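Local structure of telomerase reverse transcriptase (Candida albicans SC5314, 6ZDQ) at residues P329-M338 / D496-Y507. The protein probably elongates telomeres as a ribonucleoprotein reverse transcriptase, adding simple sequence repeats to chromosome ends by copying a template within its RNA component. Residues are numbered along the deposited sequence; the frame is centred on the assembly and turned at random.
Sequences PKLFILKFDM and DFLLVTPDSNIY
Phe336 and Phe497 face each other as an antiparallel hydrogen-bonded pair near one end of a ladder between strands 332-337 and 496-501. Phe336 CG sits between its own backbone N and carbonyl carbon (chi1 61°), laying the ring beside the neighbouring strand, where Phe497 CB covers one face, 3.6 Å from the Phe336 ring centroid. The two ring planes are nearly parallel, 6° apart, but slid so far that they barely overlap. Met338 bends at chi2 and packs its CE methyl 3.5 Å from Phe497 CE1; its SD lies obliquely to that ring, 5.5 Å from the centroid. Two backbone bonds join Phe336 and Phe497, and two more join Leu334 and Leu499.

The tight packing continues on this face. Leu334 crosses the Tyr507 side chain at about a right angle, and Val510 and His511 of the same helix also touch Leu334. Phe332 donates from N to Thr501 O (2.8 Å); its ring meets Pro502 O at the edge, CE2 to O 3.2 Å, and Tyr507 obliquely. On the other face, Ile333 lies alongside Leu498 and Val500, pointing the same way.

The solvent side is looser: the Thr501 N to Phe332 O bond is weak at 3.3 Å, and Pro329 CG only reaches Pro502 CB at 4.0 Å, near exposed Lys330 and Ser504.

Beyond the Phe336-Phe497 pair, at the other end from Phe332, Asp337 and Asp496 form a non-hydrogen-bonded pair whose carboxylates come close without touching; Lys335 NZ makes a long salt bridge to Asp496 OD2 (4.0 Å). With Asp495 adjoining, this acidic cluster is consistent with motifs A and C of the reverse transcriptase palm, an antiparallel sheet backed by helix 504-514.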
loop_
_atom_site.group_PDB
_atom_site.type_symbol
_atom_site.label_atom_id
_atom_site.label_comp_id
_atom_site.label_asym_id
_atom_site.label_seq_id
_atom_site.Cartn_x
_atom_site.Cartn_y
_atom_site.Cartn_z
ATOM N N PRO A 329 18.980 -32.088 10.354
ATOM C CA PRO A 329 18.601 -33.357 9.724
ATOM C C PRO A 329 17.650 -33.114 8.554
ATOM O O PRO A 329 17.331 -31.979 8.202
ATOM C CB PRO A 329 17.919 -34.119 10.860
ATOM C CG PRO A 329 17.345 -33.048 11.724
ATOM C CD PRO A 329 18.313 -31.895 11.654
ATOM N N LYS A 330 17.197 -34.211 7.950
ATOM C CA LYS A 330 16.306 -34.131 6.796
ATOM C C LYS A 330 14.918 -33.702 7.256
ATOM O O LYS A 330 14.235 -34.438 7.975
ATOM C CB LYS A 330 16.253 -35.472 6.069
ATOM C CG LYS A 330 15.841 -35.353 4.611
ATOM C CD LYS A 330 15.757 -36.707 3.929
ATOM C CE LYS A 330 15.667 -36.543 2.421
ATOM N NZ LYS A 330 14.626 -35.553 2.034
ATOM N N LEU A 331 14.498 -32.512 6.838
ATOM C CA LEU A 331 13.259 -31.901 7.296
ATOM C C LEU A 331 12.121 -32.185 6.325
ATOM O O LEU A 331 12.302 -32.122 5.105
ATOM C CB LEU A 331 13.440 -30.391 7.458
ATOM C CG LEU A 331 14.576 -29.987 8.398
ATOM C CD1 LEU A 331 14.841 -28.492 8.328
ATOM C CD2 LEU A 331 14.252 -30.412 9.820
ATOM N N PHE A 332 10.952 -32.506 6.874
ATOM C CA PHE A 332 9.736 -32.677 6.084
ATOM C C PHE A 332 8.967 -31.359 6.102
ATOM O O PHE A 332 8.401 -30.977 7.131
ATOM C CB PHE A 332 8.883 -33.817 6.637
ATOM C CG PHE A 332 9.574 -35.152 6.637
ATOM C CD1 PHE A 332 9.647 -35.912 5.480
ATOM C CD2 PHE A 332 10.139 -35.655 7.798
ATOM C CE1 PHE A 332 10.279 -37.144 5.480
ATOM C CE2 PHE A 332 10.772 -36.885 7.804
ATOM C CZ PHE A 332 10.842 -37.631 6.643
ATOM N N ILE A 333 8.943 -30.668 4.966
ATOM C CA ILE A 333 8.329 -29.348 4.870
ATOM C C ILE A 333 6.953 -29.476 4.230
ATOM O O ILE A 333 6.711 -30.349 3.388
ATOM C CB ILE A 333 9.228 -28.366 4.086
ATOM C CG1 ILE A 333 10.634 -28.329 4.690
ATOM C CG2 ILE A 333 8.650 -26.965 4.113
ATOM C CD1 ILE A 333 11.648 -29.170 3.955
ATOM N N LEU A 334 6.038 -28.589 4.632
ATOM C CA LEU A 334 4.663 -28.608 4.131
ATOM C C LEU A 334 4.187 -27.162 3.998
ATOM O O LEU A 334 3.898 -26.507 5.004
ATOM C CB LEU A 334 3.756 -29.415 5.050
ATOM C CG LEU A 334 3.505 -30.861 4.615
ATOM C CD1 LEU A 334 2.550 -31.538 5.567
ATOM C CD2 LEU A 334 2.949 -30.913 3.206
ATOM N N LYS A 335 4.117 -26.674 2.759
ATOM C CA LYS A 335 3.665 -25.317 2.464
ATOM C C LYS A 335 2.312 -25.400 1.765
ATOM O O LYS A 335 2.214 -25.926 0.652
ATOM C CB LYS A 335 4.685 -24.574 1.603
ATOM C CG LYS A 335 4.370 -23.101 1.383
ATOM C CD LYS A 335 3.660 -22.859 0.061
ATOM C CE LYS A 335 3.357 -21.383 -0.132
ATOM N NZ LYS A 335 2.683 -21.113 -1.430
ATOM N N PHE A 336 1.273 -24.884 2.419
ATOM C CA PHE A 336 -0.061 -24.839 1.838
ATOM C C PHE A 336 -0.740 -23.533 2.227
ATOM O O PHE A 336 -0.314 -22.839 3.152
ATOM C CB PHE A 336 -0.915 -26.044 2.264
ATOM C CG PHE A 336 -1.144 -26.144 3.745
ATOM C CD1 PHE A 336 -0.173 -26.675 4.578
ATOM C CD2 PHE A 336 -2.345 -25.733 4.302
ATOM C CE1 PHE A 336 -0.388 -26.780 5.939
ATOM C CE2 PHE A 336 -2.566 -25.835 5.663
ATOM C CZ PHE A 336 -1.586 -26.362 6.482
ATOM N N ASP A 337 -1.806 -23.203 1.500
ATOM C CA ASP A 337 -2.531 -21.960 1.709
ATOM C C ASP A 337 -4.018 -22.189 1.476
ATOM O O ASP A 337 -4.430 -23.186 0.878
ATOM C CB ASP A 337 -2.020 -20.841 0.790
ATOM C CG ASP A 337 -2.253 -21.139 -0.677
ATOM O OD1 ASP A 337 -1.855 -22.229 -1.140
ATOM O OD2 ASP A 337 -2.845 -20.282 -1.368
ATOM N N MET A 338 -4.821 -21.247 1.963
ATOM C CA MET A 338 -6.272 -21.316 1.860
ATOM C C MET A 338 -6.750 -20.414 0.729
ATOM O O MET A 338 -6.353 -19.246 0.649
ATOM C CB MET A 338 -6.928 -20.903 3.179
ATOM C CG MET A 338 -6.421 -21.676 4.388
ATOM S SD MET A 338 -6.728 -23.447 4.258
ATOM C CE MET A 338 -5.756 -24.065 5.628
ATOM N N ASP A 496 -1.371 -18.371 4.470
ATOM C CA ASP A 496 -0.392 -19.361 4.047
ATOM C C ASP A 496 0.208 -20.051 5.267
ATOM O O ASP A 496 0.527 -19.404 6.270
ATOM C CB ASP A 496 0.712 -18.719 3.203
ATOM C CG ASP A 496 0.192 -18.133 1.896
ATOM O OD1 ASP A 496 -0.454 -17.067 1.937
ATOM O OD2 ASP A 496 0.435 -18.735 0.827
ATOM N N PHE A 497 0.359 -21.369 5.176
ATOM C CA PHE A 497 0.824 -22.189 6.284
ATOM C C PHE A 497 2.134 -22.872 5.920
ATOM O O PHE A 497 2.384 -23.199 4.756
ATOM C CB PHE A 497 -0.209 -23.260 6.667
ATOM C CG PHE A 497 -1.493 -22.710 7.223
ATOM C CD1 PHE A 497 -2.400 -22.065 6.400
ATOM C CD2 PHE A 497 -1.807 -22.866 8.563
ATOM C CE1 PHE A 497 -3.583 -21.566 6.904
ATOM C CE2 PHE A 497 -2.992 -22.371 9.073
ATOM C CZ PHE A 497 -3.881 -21.721 8.241
ATOM N N LEU A 498 2.968 -23.093 6.934
ATOM C CA LEU A 498 4.247 -23.763 6.755
ATOM C C LEU A 498 4.494 -24.690 7.933
ATOM O O LEU A 498 4.221 -24.331 9.082
ATOM C CB LEU A 498 5.395 -22.753 6.630
ATOM C CG LEU A 498 6.764 -23.318 6.250
ATOM C CD1 LEU A 498 6.733 -23.891 4.843
ATOM C CD2 LEU A 498 7.841 -22.251 6.376
ATOM N N LEU A 499 5.010 -25.883 7.644
ATOM C CA LEU A 499 5.347 -26.853 8.677
ATOM C C LEU A 499 6.696 -27.468 8.352
ATOM O O LEU A 499 6.903 -27.961 7.241
ATOM C CB LEU A 499 4.276 -27.946 8.790
ATOM C CG LEU A 499 4.508 -29.039 9.837
ATOM C CD1 LEU A 499 3.202 -29.393 10.525
ATOM C CD2 LEU A 499 5.128 -30.282 9.212
ATOM N N VAL A 500 7.611 -27.430 9.318
ATOM C CA VAL A 500 8.935 -28.025 9.181
ATOM C C VAL A 500 9.181 -28.902 10.401
ATOM O O VAL A 500 9.108 -28.419 11.538
ATOM C CB VAL A 500 10.039 -26.962 9.049
ATOM C CG1 VAL A 500 11.394 -27.626 8.909
ATOM C CG2 VAL A 500 9.766 -26.045 7.863
ATOM N N THR A 501 9.472 -30.186 10.168
ATOM C CA THR A 501 9.771 -31.089 11.271
ATOM C C THR A 501 10.548 -32.286 10.752
ATOM O O THR A 501 10.285 -32.737 9.629
ATOM C CB THR A 501 8.493 -31.560 11.978
ATOM O OG1 THR A 501 8.838 -32.459 13.040
ATOM C CG2 THR A 501 7.551 -32.263 11.001
ATOM N N PRO A 502 11.515 -32.805 11.515
ATOM C CA PRO A 502 12.160 -34.064 11.116
ATOM C C PRO A 502 11.320 -35.294 11.410
ATOM O O PRO A 502 11.623 -36.368 10.875
ATOM C CB PRO A 502 13.455 -34.069 11.940
ATOM C CG PRO A 502 13.103 -33.294 13.163
ATOM C CD PRO A 502 12.129 -32.227 12.723
ATOM N N ASP A 503 10.286 -35.174 12.240
ATOM C CA ASP A 503 9.428 -36.304 12.575
ATOM C C ASP A 503 8.496 -36.599 11.406
ATOM O O ASP A 503 7.740 -35.723 10.971
ATOM C CB ASP A 503 8.631 -36.002 13.843
ATOM C CG ASP A 503 8.045 -37.252 14.483
ATOM O OD1 ASP A 503 7.872 -38.271 13.782
ATOM O OD2 ASP A 503 7.752 -37.210 15.697
ATOM N N SER A 504 8.551 -37.833 10.897
ATOM C CA SER A 504 7.656 -38.229 9.812
ATOM C C SER A 504 6.230 -38.419 10.313
ATOM O O SER A 504 5.269 -38.140 9.587
ATOM C CB SER A 504 8.167 -39.508 9.149
ATOM O OG SER A 504 8.181 -40.583 10.070
ATOM N N ASN A 505 6.074 -38.906 11.549
ATOM C CA ASN A 505 4.739 -39.102 12.108
ATOM C C ASN A 505 3.984 -37.782 12.217
ATOM O O ASN A 505 2.763 -37.736 12.024
ATOM C CB ASN A 505 4.841 -39.782 13.473
ATOM C CG ASN A 505 3.494 -40.235 13.998
ATOM O OD1 ASN A 505 2.795 -39.486 14.680
ATOM N ND2 ASN A 505 3.123 -41.471 13.682
ATOM N N ILE A 506 4.695 -36.698 12.531
ATOM C CA ILE A 506 4.069 -35.378 12.549
ATOM C C ILE A 506 3.703 -34.945 11.133
ATOM O O ILE A 506 2.638 -34.359 10.902
ATOM C CB ILE A 506 4.995 -34.361 13.243
ATOM C CG1 ILE A 506 5.090 -34.667 14.740
ATOM C CG2 ILE A 506 4.513 -32.937 13.019
ATOM C CD1 ILE A 506 3.765 -34.576 15.471
ATOM N N TYR A 507 4.579 -35.232 10.166
ATOM C CA TYR A 507 4.307 -34.889 8.773
ATOM C C TYR A 507 3.010 -35.522 8.283
ATOM O O TYR A 507 2.205 -34.865 7.611
ATOM C CB TYR A 507 5.485 -35.331 7.901
ATOM C CG TYR A 507 5.250 -35.249 6.405
ATOM C CD1 TYR A 507 5.608 -34.116 5.688
ATOM C CD2 TYR A 507 4.693 -36.315 5.708
ATOM C CE1 TYR A 507 5.408 -34.042 4.321
ATOM C CE2 TYR A 507 4.484 -36.246 4.342
ATOM C CZ TYR A 507 4.844 -35.109 3.655
ATOM O OH TYR A 507 4.640 -35.041 2.293
#